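PDB 4QRK: hypothetical protein from Clostridium sporogenes ATCC 15579, which is of unknown function but folds as a right-handed beta-helix and is thought to take part in cell adhesion. Local coordinates for residues V135-S140 with V149-G154; V206-G211 with I215-K220; T103-S108 with A116-I121. All coordinates share one frame; numbering follows the deposited sequence. Where two conformers were deposited one is given.

Interaction 1: V135-S140 with V149-G154; sequences VDLDIS and VNIEGG. With CA (calcium ion), chain B.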
ATOM      1  N   VAL A 135       0.013   7.717   4.852  1.00 22.90           N
ATOM      2  CA  VAL A 135      -0.339   6.355   4.515  1.00 25.32           C
ATOM      3  C   VAL A 135      -1.447   5.897   5.472  1.00 31.63           C
ATOM      4  O   VAL A 135      -1.299   6.017   6.692  1.00 35.36           O
ATOM      5  CB  VAL A 135       0.850   5.413   4.708  1.00 28.95           C
ATOM      6  CG1 VAL A 135       0.430   3.966   4.532  1.00 36.54           C
ATOM      7  CG2 VAL A 135       1.952   5.745   3.752  1.00 33.28           C
ATOM      8  N   ASP A 136      -2.546   5.386   4.930  1.00 25.92           N
ATOM      9  CA  ASP A 136      -3.636   4.787   5.757  1.00 25.26           C
ATOM     10  C   ASP A 136      -3.998   3.459   5.147  1.00 24.10           C
ATOM     11  O   ASP A 136      -4.471   3.410   3.992  1.00 27.82           O
ATOM     12  CB  ASP A 136      -4.897   5.672   5.805  1.00 26.23           C
ATOM     13  CG  ASP A 136      -4.683   6.982   6.542  1.00 42.83           C
ATOM     14  OD1 ASP A 136      -4.195   7.955   5.920  1.00 45.78           O
ATOM     15  OD2 ASP A 136      -5.045   7.051   7.737  1.00 53.77           O
ATOM     16  N   LEU A 137      -3.773   2.375   5.887  1.00 21.73           N
ATOM     17  CA  LEU A 137      -3.869   1.035   5.355  1.00 22.94           C
ATOM     18  C   LEU A 137      -4.685   0.153   6.239  1.00 20.87           C
ATOM     19  O   LEU A 137      -4.426   0.075   7.463  1.00 28.64           O
ATOM     20  CB  LEU A 137      -2.490   0.378   5.306  1.00 22.25           C
ATOM     21  CG  LEU A 137      -1.426   0.767   4.326  1.00 48.62           C
ATOM     22  CD1 LEU A 137      -0.155   0.024   4.689  1.00 52.99           C
ATOM     23  CD2 LEU A 137      -1.923   0.376   2.960  1.00 50.73           C
ATOM     24  N   ASP A 138      -5.663  -0.501   5.635  1.00 20.80           N
ATOM     25  CA  ASP A 138      -6.445  -1.504   6.315  1.00 22.48           C
ATOM     26  C   ASP A 138      -5.902  -2.827   5.852  1.00 23.76           C
ATOM     27  O   ASP A 138      -6.088  -3.247   4.717  1.00 22.35           O
ATOM     28  CB  ASP A 138      -7.927  -1.380   6.011  1.00 29.83           C
ATOM     29  CG  ASP A 138      -8.768  -2.321   6.854  1.00 37.93           C
ATOM     30  OD1 ASP A 138      -8.243  -3.393   7.283  1.00 31.04           O
ATOM     31  OD2 ASP A 138      -9.950  -1.986   7.089  1.00 34.10           O
ATOM     32  N   ILE A 139      -5.187  -3.479   6.745  1.00 22.94           N
ATOM     33  CA  ILE A 139      -4.720  -4.834   6.475  1.00 26.84           C
ATOM     34  C   ILE A 139      -5.245  -5.731   7.577  1.00 28.23           C
ATOM     35  O   ILE A 139      -4.513  -6.508   8.164  1.00 29.80           O
ATOM     36  CB  ILE A 139      -3.196  -4.928   6.353  1.00 30.67           C
ATOM     37  CG1 ILE A 139      -2.526  -4.146   7.450  1.00 41.87           C
ATOM     38  CG2 ILE A 139      -2.720  -4.301   5.067  1.00 36.74           C
ATOM     39  CD1 ILE A 139      -1.031  -4.486   7.597  1.00 47.43           C
ATOM     40  N   SER A 140      -6.552  -5.665   7.795  1.00 29.01           N
ATOM     41  CA  SER A 140      -7.200  -6.362   8.907  1.00 25.85           C
ATOM     42  C   SER A 140      -7.930  -7.635   8.442  1.00 30.11           C
ATOM     43  O   SER A 140      -8.784  -8.159   9.121  1.00 35.72           O
ATOM     44  CB  SER A 140      -8.168  -5.403   9.639  1.00 26.69           C
ATOM     45  OG  SER A 140      -9.306  -5.062   8.833  1.00 27.86           O
ATOM     46  N   VAL A 149       4.767  -7.149   5.880  1.00 26.01           N
ATOM     47  CA  VAL A 149       4.488  -5.758   5.570  1.00 27.18           C
ATOM     48  C   VAL A 149       5.646  -4.876   5.977  1.00 30.53           C
ATOM     49  O   VAL A 149       6.064  -4.889   7.130  1.00 25.28           O
ATOM     50  CB  VAL A 149       3.214  -5.269   6.272  1.00 27.85           C
ATOM     51  CG1 VAL A 149       2.964  -3.787   6.004  1.00 27.79           C
ATOM     52  CG2 VAL A 149       2.022  -6.089   5.821  1.00 33.10           C
ATOM     53  N   ASN A 150       6.158  -4.104   5.028  1.00 23.73           N
ATOM     54  CA  ASN A 150       7.240  -3.148   5.305  1.00 24.91           C
ATOM     55  C   ASN A 150       6.817  -1.751   4.884  1.00 30.18           C
ATOM     56  O   ASN A 150       6.469  -1.534   3.721  1.00 26.33           O
ATOM     57  CB  ASN A 150       8.529  -3.549   4.571  1.00 23.08           C
ATOM     58  CG  ASN A 150       8.968  -4.994   4.902  1.00 46.79           C
ATOM     59  OD1 ASN A 150       9.355  -5.280   6.032  1.00 49.28           O
ATOM     60  ND2 ASN A 150       8.867  -5.906   3.925  1.00 52.57           N
ATOM     61  N   ILE A 151       6.849  -0.802   5.825  1.00 28.39           N
ATOM     62  CA  ILE A 151       6.433   0.579   5.510  1.00 25.20           C
ATOM     63  C   ILE A 151       7.523   1.554   5.932  1.00 24.90           C
ATOM     64  O   ILE A 151       7.993   1.534   7.055  1.00 27.65           O
ATOM     65  CB  ILE A 151       5.111   0.952   6.240  1.00 32.15           C
ATOM     66  CG1 ILE A 151       3.976   0.019   5.822  1.00 27.81           C
ATOM     67  CG2 ILE A 151       4.711   2.340   5.890  1.00 27.07           C
ATOM     68  CD1 ILE A 151       2.817   0.007   6.750  1.00 33.99           C
ATOM     69  N   GLU A 152       7.938   2.398   5.010  1.00 27.21           N
ATOM     70  CA  GLU A 152       8.991   3.348   5.311  1.00 26.35           C
ATOM     71  C   GLU A 152       8.586   4.740   4.799  1.00 31.50           C
ATOM     72  O   GLU A 152       8.319   4.921   3.605  1.00 35.05           O
ATOM     73  CB  GLU A 152      10.299   2.837   4.700  1.00 27.61           C
ATOM     74  CG  GLU A 152      11.490   3.695   5.042  1.00 49.59           C
ATOM     75  CD  GLU A 152      12.785   3.167   4.462  1.00 52.94           C
ATOM     76  OE1 GLU A 152      12.730   2.264   3.584  1.00 66.01           O
ATOM     77  OE2 GLU A 152      13.854   3.666   4.898  1.00 54.66           O
ATOM     78  N   GLY A 153       8.525   5.706   5.718  1.00 26.14           N
ATOM     79  CA  GLY A 153       8.075   7.049   5.430  1.00 26.45           C
ATOM     80  C   GLY A 153       9.146   8.051   5.810  1.00 27.83           C
ATOM     81  O   GLY A 153       9.913   7.838   6.739  1.00 33.29           O
ATOM     82  N   GLY A 154       9.206   9.138   5.066  1.00 23.30           N
ATOM     83  CA  GLY A 154      10.144  10.201   5.337  1.00 22.73           C
ATOM     84  C   GLY A 154       9.520  11.137   6.346  1.00 26.69           C
ATOM     85  O   GLY A 154       9.855  11.113   7.520  1.00 25.59           O
TER
HETATM   86 CA    CA B 300      15.422   1.960   3.167  1.00 71.15          CA
HETATM   87  O   HOH W   1      17.577   2.488   1.906  1.00 58.88           O
HETATM   88  O   HOH W   2      15.423  -0.357   3.554  1.00 62.39           O
HETATM   89  O   HOH W   3      15.128   1.031   5.731  1.00 51.18           O
HETATM   90  O   HOH W   4      17.028   3.337   4.668  1.00 46.53           O
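Leu-137 on strand 135-138 and Ile-139 just past its end meet Ile-151 and Val-149 on the facing wall of the beta-helix, an apolar contact that bridges the buried interior between two sheets. Leu-137 and Ile-151 meet end to end: the CD1 branch of Leu-137 touches the terminal CD1 of Ile-151, 3.6 Å away. The second pair also meets by its ends, with Ile-139 CD1 3.9 Å from Val-149 CG2. In Ile-139 the CG1 branch lies between the backbone N and the carbonyl carbon (chi1 45°), and from there the extended chain carries CD1 across to the valine methyl. Branched aliphatics suit such a place, since they fill the interior without bringing in a polar group that would need a partner.

The outward faces are polar. At the end of strand 135-138, Asp-138 OD1 accepts from Ser-140 OG at 2.5 Å, using its syn lone pair, and from Ser-140 N at 2.9 Å, which makes an Asx turn; Asp-138 OD2 pairs with Lys-220. Glu-152, its chain extended, holds a calcium ion through both oxygens, OE1 at 2.7 Å and OE2 at 2.9 Å; four waters and one further ligand atom from outside the two segments complete the shell. Two sheets of mostly parallel strands facing each other across stacked aliphatic residues, with a corner at Gly-154, are the build of this right-handed beta-helix.

Interaction 2: V206-G211 with I215-K220; sequences VNIEAG and INIKQK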
ATOM      1  N   VAL A 206       5.086  -6.974  10.699  1.00 30.32           N
ATOM      2  CA  VAL A 206       5.034  -5.606  10.181  1.00 24.30           C
ATOM      3  C   VAL A 206       6.238  -4.820  10.662  1.00 27.80           C
ATOM      4  O   VAL A 206       6.512  -4.759  11.858  1.00 33.52           O
ATOM      5  CB  VAL A 206       3.722  -4.902  10.628  1.00 30.67           C
ATOM      6  CG1 VAL A 206       3.608  -3.561   9.986  1.00 25.54           C
ATOM      7  CG2 VAL A 206       2.503  -5.721  10.254  1.00 28.68           C
ATOM      8  N   ASN A 207       6.993  -4.262   9.727  1.00 26.57           N
ATOM      9  CA  ASN A 207       8.016  -3.291  10.042  0.50 26.65           C
ATOM     10  C   ASN A 207       7.577  -1.910   9.551  1.00 27.43           C
ATOM     11  O   ASN A 207       7.233  -1.762   8.383  1.00 24.46           O
ATOM     12  CB  ASN A 207       9.336  -3.744   9.423  0.50 30.14           C
ATOM     13  CG  ASN A 207       9.893  -4.980  10.106  0.50 38.50           C
ATOM     14  OD1 ASN A 207       9.559  -6.115   9.757  0.50 47.44           O
ATOM     15  ND2 ASN A 207      10.728  -4.760  11.103  0.50 30.34           N
ATOM     16  N   ILE A 208       7.554  -0.923  10.449  1.00 26.78           N
ATOM     17  CA  ILE A 208       7.149   0.445  10.078  1.00 24.38           C
ATOM     18  C   ILE A 208       8.214   1.396  10.560  1.00 28.22           C
ATOM     19  O   ILE A 208       8.621   1.334  11.723  1.00 26.02           O
ATOM     20  CB  ILE A 208       5.836   0.918  10.748  1.00 28.00           C
ATOM     21  CG1 ILE A 208       4.719  -0.098  10.554  1.00 33.01           C
ATOM     22  CG2 ILE A 208       5.369   2.268  10.107  1.00 29.00           C
ATOM     23  CD1 ILE A 208       3.414   0.268  11.240  1.00 33.35           C
ATOM     24  N   GLU A 209       8.679   2.250   9.662  1.00 25.85           N
ATOM     25  CA  GLU A 209       9.696   3.234   9.995  1.00 26.19           C
ATOM     26  C   GLU A 209       9.159   4.577   9.552  1.00 32.53           C
ATOM     27  O   GLU A 209       8.626   4.715   8.441  1.00 28.73           O
ATOM     28  CB  GLU A 209      11.003   2.977   9.239  1.00 32.14           C
ATOM     29  CG  GLU A 209      11.706   1.657   9.549  1.00 46.80           C
ATOM     30  CD  GLU A 209      12.985   1.476   8.714  1.00 63.15           C
ATOM     31  OE1 GLU A 209      12.889   1.271   7.482  1.00 66.69           O
ATOM     32  OE2 GLU A 209      14.088   1.555   9.290  1.00 82.69           O
ATOM     33  N   ALA A 210       9.307   5.569  10.402  1.00 27.71           N
ATOM     34  CA  ALA A 210       8.919   6.931  10.039  1.00 28.50           C
ATOM     35  C   ALA A 210      10.047   7.854  10.443  1.00 29.55           C
ATOM     36  O   ALA A 210      10.522   7.801  11.556  1.00 32.05           O
ATOM     37  CB  ALA A 210       7.630   7.336  10.737  1.00 30.07           C
ATOM     38  N   GLY A 211      10.474   8.715   9.546  1.00 21.23           N
ATOM     39  CA  GLY A 211      11.506   9.686   9.906  1.00 22.16           C
ATOM     40  C   GLY A 211      10.952  10.699  10.889  1.00 22.19           C
ATOM     41  O   GLY A 211      11.330  10.739  12.048  1.00 27.55           O
ATOM     42  N   ILE A 215       3.178   7.119  13.988  1.00 25.47           N
ATOM     43  CA  ILE A 215       2.769   5.816  13.578  1.00 24.27           C
ATOM     44  C   ILE A 215       1.610   5.391  14.455  1.00 31.39           C
ATOM     45  O   ILE A 215       1.746   5.286  15.688  1.00 31.84           O
ATOM     46  CB  ILE A 215       3.914   4.824  13.756  1.00 25.24           C
ATOM     47  CG1 ILE A 215       5.056   5.192  12.834  1.00 29.12           C
ATOM     48  CG2 ILE A 215       3.436   3.395  13.481  1.00 26.86           C
ATOM     49  CD1 ILE A 215       6.349   4.425  13.141  1.00 30.73           C
ATOM     50  N   ASN A 216       0.472   5.144  13.819  1.00 24.92           N
ATOM     51  CA  ASN A 216      -0.738   4.757  14.528  1.00 29.66           C
ATOM     52  C   ASN A 216      -1.086   3.347  14.191  1.00 34.32           C
ATOM     53  O   ASN A 216      -1.339   3.048  13.038  1.00 30.01           O
ATOM     54  CB  ASN A 216      -1.880   5.649  14.098  1.00 30.24           C
ATOM     55  CG  ASN A 216      -1.587   7.117  14.342  1.00 30.48           C
ATOM     56  OD1 ASN A 216      -1.310   7.519  15.453  1.00 34.92           O
ATOM     57  ND2 ASN A 216      -1.601   7.897  13.297  1.00 32.07           N
ATOM     58  N   ILE A 217      -1.055   2.463  15.175  1.00 25.47           N
ATOM     59  CA  ILE A 217      -1.459   1.088  14.914  1.00 25.34           C
ATOM     60  C   ILE A 217      -2.680   0.717  15.726  1.00 35.62           C
ATOM     61  O   ILE A 217      -2.762   1.012  16.919  1.00 33.15           O
ATOM     62  CB  ILE A 217      -0.295   0.061  15.149  1.00 36.61           C
ATOM     63  CG1 ILE A 217       0.420   0.288  16.446  1.00 48.18           C
ATOM     64  CG2 ILE A 217       0.752   0.190  14.054  1.00 37.95           C
ATOM     65  CD1 ILE A 217       1.334  -0.862  16.786  1.00 52.64           C
ATOM     66  N   LYS A 218      -3.608   0.045  15.058  1.00 32.51           N
ATOM     67  CA  LYS A 218      -4.959  -0.173  15.575  1.00 37.10           C
ATOM     68  C   LYS A 218      -5.425  -1.582  15.214  1.00 33.02           C
ATOM     69  O   LYS A 218      -5.079  -2.093  14.162  1.00 31.03           O
ATOM     70  CB  LYS A 218      -5.922   0.848  14.951  1.00 38.11           C
ATOM     71  CG  LYS A 218      -5.719   2.287  15.404  1.00 51.49           C
ATOM     72  CD  LYS A 218      -6.270   3.282  14.375  1.00 60.86           C
ATOM     73  CE  LYS A 218      -6.545   4.682  14.949  1.00 64.05           C
ATOM     74  NZ  LYS A 218      -5.527   5.138  15.944  1.00 72.08           N
ATOM     75  N   GLN A 219      -6.228  -2.196  16.077  1.00 43.00           N
ATOM     76  CA  GLN A 219      -6.828  -3.491  15.773  1.00 42.56           C
ATOM     77  C   GLN A 219      -8.248  -3.248  15.336  1.00 37.76           C
ATOM     78  O   GLN A 219      -8.938  -2.401  15.877  1.00 36.31           O
ATOM     79  CB  GLN A 219      -6.811  -4.423  16.988  1.00 42.19           C
ATOM     80  CG  GLN A 219      -5.415  -4.723  17.476  1.00 54.02           C
ATOM     81  CD  GLN A 219      -5.355  -5.870  18.457  1.00 58.49           C
ATOM     82  OE1 GLN A 219      -5.026  -5.682  19.629  1.00 75.98           O
ATOM     83  NE2 GLN A 219      -5.620  -7.077  17.973  1.00 46.98           N
ATOM     84  N   LYS A 220      -8.683  -4.027  14.373  1.00 38.92           N
ATOM     85  CA  LYS A 220      -9.988  -3.872  13.783  1.00 45.39           C
ATOM     86  C   LYS A 220     -10.605  -5.262  13.553  1.00 47.54           C
ATOM     87  O   LYS A 220      -9.935  -6.281  13.331  1.00 49.15           O
ATOM     88  CB  LYS A 220      -9.778  -3.125  12.470  1.00 45.09           C
ATOM     89  CG  LYS A 220     -10.960  -2.956  11.601  1.00 40.18           C
ATOM     90  CD  LYS A 220     -10.660  -1.797  10.692  1.00 36.74           C
ATOM     91  CE  LYS A 220     -11.679  -1.569   9.583  1.00 38.17           C
ATOM     92  NZ  LYS A 220     -11.359  -0.206   9.004  1.00 43.89           N
ATOM     93  OXT LYS A 220     -11.813  -5.430  13.583  1.00 61.46           O
TER
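Ile-215 opens strand 215-219 and meets both Ile-208 and Ala-210 of the facing strand. The side chains of Ile-215 and Ile-208 lie alongside each other, running opposite ways, so that two pairs of methyls meet: Ile-215 CG2 lies 3.8 Å from Ile-208 CD1, and Ile-215 CD1 lies 3.8 Å from Ile-208 CG2. This reciprocal fit depends on the two branches that a beta-branched residue offers. The same CG1-CD1 branch also meets Ala-210, Ile-215 CG1 lying 4.0 Å from Ala-210 CB; the small alanine takes up little of the interior next to the bulky isoleucine.

Asn-216 comes next and sets off from the backbone away from the contact; its amide bonds to Asn-180, Glu-157 and Thr-159. Ile-217 returns to the interior. With chi1, measured to CG1, at 47°, its CG2 falls anti to the carbonyl carbon, and Ile-217 CG2 lies 3.9 Å from Ile-208 CD1, which thus touches two isoleucines at once. Lys-218 touches Thr-159 and Tyr-161, while the last residue, Lys-220, forms a salt bridge with Asp-138 and a cation-pi contact with Tyr-161.

The strand segments 206-210 and 215-219 run nearly antiparallel, at 152°, with axes 9.0 Å apart at closest approach, yet they belong to different sheets. Strand 206-210 is flanked in its sheet by strands 147-153 and 167-174, and strand 215-219 by strands 157-162 and 179-180; Val-160 and Ile-170 also press on Ile-208, extending the apolar layer.

Interaction 3: T103-S108 with A116-I121; sequences TEIKLS and ADLSKI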
ATOM      1  N   THR A 103      -1.299 -12.031  -4.010  1.00 28.54           N
ATOM      2  CA  THR A 103      -0.872 -10.698  -4.429  1.00 28.20           C
ATOM      3  C   THR A 103       0.268 -10.133  -3.585  1.00 28.29           C
ATOM      4  O   THR A 103       0.244 -10.207  -2.364  1.00 26.88           O
ATOM      5  CB  THR A 103      -2.066  -9.710  -4.336  1.00 25.24           C
ATOM      6  OG1 THR A 103      -3.093 -10.125  -5.238  1.00 30.63           O
ATOM      7  CG2 THR A 103      -1.655  -8.299  -4.714  1.00 28.02           C
ATOM      8  N   GLU A 104       1.268  -9.589  -4.267  1.00 26.34           N
ATOM      9  CA  GLU A 104       2.346  -8.822  -3.646  1.00 21.39           C
ATOM     10  C   GLU A 104       2.246  -7.434  -4.202  1.00 27.47           C
ATOM     11  O   GLU A 104       1.924  -7.270  -5.386  1.00 25.64           O
ATOM     12  CB  GLU A 104       3.690  -9.417  -4.026  1.00 29.41           C
ATOM     13  CG  GLU A 104       3.923 -10.779  -3.432  1.00 39.97           C
ATOM     14  CD  GLU A 104       5.258 -11.376  -3.896  1.00 54.89           C
ATOM     15  OE1 GLU A 104       6.069 -10.626  -4.501  1.00 51.13           O
ATOM     16  OE2 GLU A 104       5.483 -12.587  -3.652  1.00 60.19           O
ATOM     17  N   ILE A 105       2.469  -6.440  -3.351  1.00 26.31           N
ATOM     18  CA  ILE A 105       2.317  -5.034  -3.752  1.00 25.69           C
ATOM     19  C   ILE A 105       3.548  -4.280  -3.318  1.00 23.90           C
ATOM     20  O   ILE A 105       3.949  -4.372  -2.175  1.00 27.06           O
ATOM     21  CB  ILE A 105       1.049  -4.361  -3.141  1.00 24.53           C
ATOM     22  CG1 ILE A 105      -0.208  -5.094  -3.582  1.00 24.08           C
ATOM     23  CG2 ILE A 105       0.919  -2.914  -3.613  1.00 25.15           C
ATOM     24  CD1 ILE A 105      -1.459  -4.659  -2.835  1.00 29.92           C
ATOM     25  N   LYS A 106       4.147  -3.553  -4.247  1.00 22.68           N
ATOM     26  CA  LYS A 106       5.235  -2.680  -3.950  1.00 23.22           C
ATOM     27  C   LYS A 106       4.872  -1.284  -4.419  1.00 28.64           C
ATOM     28  O   LYS A 106       4.419  -1.088  -5.551  1.00 26.86           O
ATOM     29  CB  LYS A 106       6.516  -3.165  -4.626  1.00 23.34           C
ATOM     30  CG  LYS A 106       7.673  -2.237  -4.355  1.00 34.40           C
ATOM     31  CD  LYS A 106       8.939  -2.575  -5.140  1.00 55.93           C
ATOM     32  CE  LYS A 106      10.123  -1.766  -4.567  1.00 71.05           C
ATOM     33  NZ  LYS A 106       9.791  -0.314  -4.357  1.00 74.81           N
ATOM     34  N   LEU A 107       5.025  -0.327  -3.514  1.00 28.62           N
ATOM     35  CA  LEU A 107       4.681   1.070  -3.767  0.50 26.47           C
ATOM     36  C   LEU A 107       5.824   2.022  -3.433  1.00 20.03           C
ATOM     37  O   LEU A 107       6.327   2.022  -2.319  1.00 25.98           O
ATOM     38  CB  LEU A 107       3.489   1.464  -2.910  0.50 31.62           C
ATOM     39  CG  LEU A 107       2.374   0.433  -2.857  0.50 38.33           C
ATOM     40  CD1 LEU A 107       1.300   0.856  -1.926  0.50 41.19           C
ATOM     41  CD2 LEU A 107       1.795   0.320  -4.218  0.50 41.45           C
ATOM     42  N   SER A 108       6.179   2.855  -4.392  1.00 26.39           N
ATOM     43  CA  SER A 108       7.061   3.978  -4.163  0.50 29.43           C
ATOM     44  C   SER A 108       6.265   5.242  -4.453  1.00 28.83           C
ATOM     45  O   SER A 108       5.921   5.516  -5.609  1.00 25.23           O
ATOM     46  CB  SER A 108       8.270   3.885  -5.092  0.50 32.29           C
ATOM     47  OG  SER A 108       9.149   4.954  -4.853  0.50 31.95           O
ATOM     48  N   ALA A 116      -5.478   2.594   1.337  1.00 24.80           N
ATOM     49  CA  ALA A 116      -5.726   1.259   0.811  1.00 25.87           C
ATOM     50  C   ALA A 116      -6.481   0.357   1.770  1.00 29.33           C
ATOM     51  O   ALA A 116      -6.140   0.234   2.955  1.00 25.77           O
ATOM     52  CB  ALA A 116      -4.405   0.551   0.376  1.00 27.81           C
ATOM     53  N   ASP A 117      -7.506  -0.271   1.223  1.00 23.96           N
ATOM     54  CA  ASP A 117      -8.190  -1.342   1.901  1.00 23.56           C
ATOM     55  C   ASP A 117      -7.715  -2.608   1.300  1.00 19.92           C
ATOM     56  O   ASP A 117      -8.104  -2.958   0.182  1.00 28.31           O
ATOM     57  CB  ASP A 117      -9.694  -1.263   1.725  1.00 22.54           C
ATOM     58  CG  ASP A 117     -10.417  -2.425   2.433  1.00 30.15           C
ATOM     59  OD1 ASP A 117      -9.803  -3.094   3.286  1.00 26.46           O
ATOM     60  OD2 ASP A 117     -11.586  -2.695   2.105  1.00 29.53           O
ATOM     61  N   LEU A 118      -6.888  -3.339   2.048  1.00 23.65           N
ATOM     62  CA  LEU A 118      -6.362  -4.610   1.568  1.00 23.56           C
ATOM     63  C   LEU A 118      -6.905  -5.762   2.404  1.00 26.39           C
ATOM     64  O   LEU A 118      -6.409  -6.870   2.333  1.00 29.78           O
ATOM     65  CB  LEU A 118      -4.835  -4.624   1.633  1.00 24.79           C
ATOM     66  CG  LEU A 118      -4.090  -3.510   0.881  1.00 27.95           C
ATOM     67  CD1 LEU A 118      -2.595  -3.528   1.147  1.00 27.88           C
ATOM     68  CD2 LEU A 118      -4.391  -3.485  -0.643  1.00 28.90           C
ATOM     69  N   SER A 119      -7.956  -5.512   3.157  1.00 28.29           N
ATOM     70  CA  SER A 119      -8.528  -6.535   4.030  1.00 29.97           C
ATOM     71  C   SER A 119      -9.188  -7.653   3.264  1.00 31.68           C
ATOM     72  O   SER A 119      -9.358  -8.699   3.800  1.00 27.64           O
ATOM     73  CB  SER A 119      -9.543  -5.937   4.988  1.00 30.39           C
ATOM     74  OG  SER A 119     -10.602  -5.302   4.278  1.00 28.33           O
ATOM     75  N   LYS A 120      -9.529  -7.451   2.002  1.00 29.92           N
ATOM     76  CA  LYS A 120     -10.184  -8.502   1.219  1.00 26.90           C
ATOM     77  C   LYS A 120      -9.284  -9.142   0.190  1.00 29.44           C
ATOM     78  O   LYS A 120      -9.714  -9.986  -0.563  1.00 36.01           O
ATOM     79  CB  LYS A 120     -11.433  -7.939   0.528  1.00 30.54           C
ATOM     80  CG  LYS A 120     -12.460  -7.493   1.568  1.00 37.64           C
ATOM     81  CD  LYS A 120     -13.724  -7.098   0.916  1.00 47.69           C
ATOM     82  CE  LYS A 120     -14.861  -7.091   1.884  1.00 56.37           C
ATOM     83  NZ  LYS A 120     -16.109  -6.699   1.170  1.00 64.02           N
ATOM     84  N   ILE A 121      -8.044  -8.696   0.140  1.00 26.91           N
ATOM     85  CA  ILE A 121      -7.078  -9.177  -0.848  1.00 28.20           C
ATOM     86  C   ILE A 121      -6.381 -10.393  -0.255  1.00 26.61           C
ATOM     87  O   ILE A 121      -6.135 -10.443   0.952  1.00 26.33           O
ATOM     88  CB  ILE A 121      -6.024  -8.082  -1.084  1.00 32.44           C
ATOM     89  CG1 ILE A 121      -6.694  -6.790  -1.548  1.00 35.96           C
ATOM     90  CG2 ILE A 121      -4.944  -8.480  -2.077  1.00 35.15           C
ATOM     91  CD1 ILE A 121      -7.533  -6.952  -2.756  1.00 30.78           C
TER
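Thr-103 packs on Ile-121 where the start of strand 103-108 faces the turn that follows strand 116-117. Starting at Thr-103 CB, which is 3.9 Å from Ile-121 CG2, the threonine divides into two short branches. Thr-103 OG1 passes the same methyl, Ile-121 CG2, at 4.0 Å, while its hydrogen bond goes to the backbone O of Ile-101. The methyl branch, Thr-103 CG2, lies anti to the backbone N (chi1 -63° for OG1) and is 4.2 Å from Ile-121 CG2. Threonine suits this buried start of the strand: its hydroxyl serves the backbone just before the strand, while its carbon side meets an aliphatic neighbour.

Two residues along the strand, Ile-105 and Leu-118 point their ends at one another, with Ile-105 CD1 3.8 Å from Leu-118 CD2; Leu-126 touches both. The chain carrying Leu-118 and Ile-121 is shaped by a type I turn closed by Ile-121 N to Leu-118 O. Just ahead, Asp-117 OD1 makes an Asx turn, accepting from Ser-119 OG at 2.5 Å through its syn lone pair and from Ser-119 N at 3.0 Å from above the carboxylate plane. Two donors on one oxygen should restrict the rotation of the carboxylate.

The direct contact between the two segments is therefore apolar packing, while the bonds of the Asx turn and the type I turn shape the chain that presents Leu-118 and Ile-121.

From the N terminus the chain makes interaction 3 first, then interaction 1, then interaction 2. Each closes before the next opens, so none nest or cross; seven, eight and three residues lie between the paired segments. Every closure joins the same two sheets across the interior. Interactions 3 and 1 adjoin through neighbouring strands 113-117 and 134-138, with Asp-138 N 2.8 Å from Ala-116 O. Interactions 1 and 2 adjoin in the other sheet, where Ile-151 N lies 2.8 Å from Asn-207 O. Interactions 2 and 3 do not touch. Interaction 3 links the DUF2154 and LiaF-like sequence regions, and the others continue the latter.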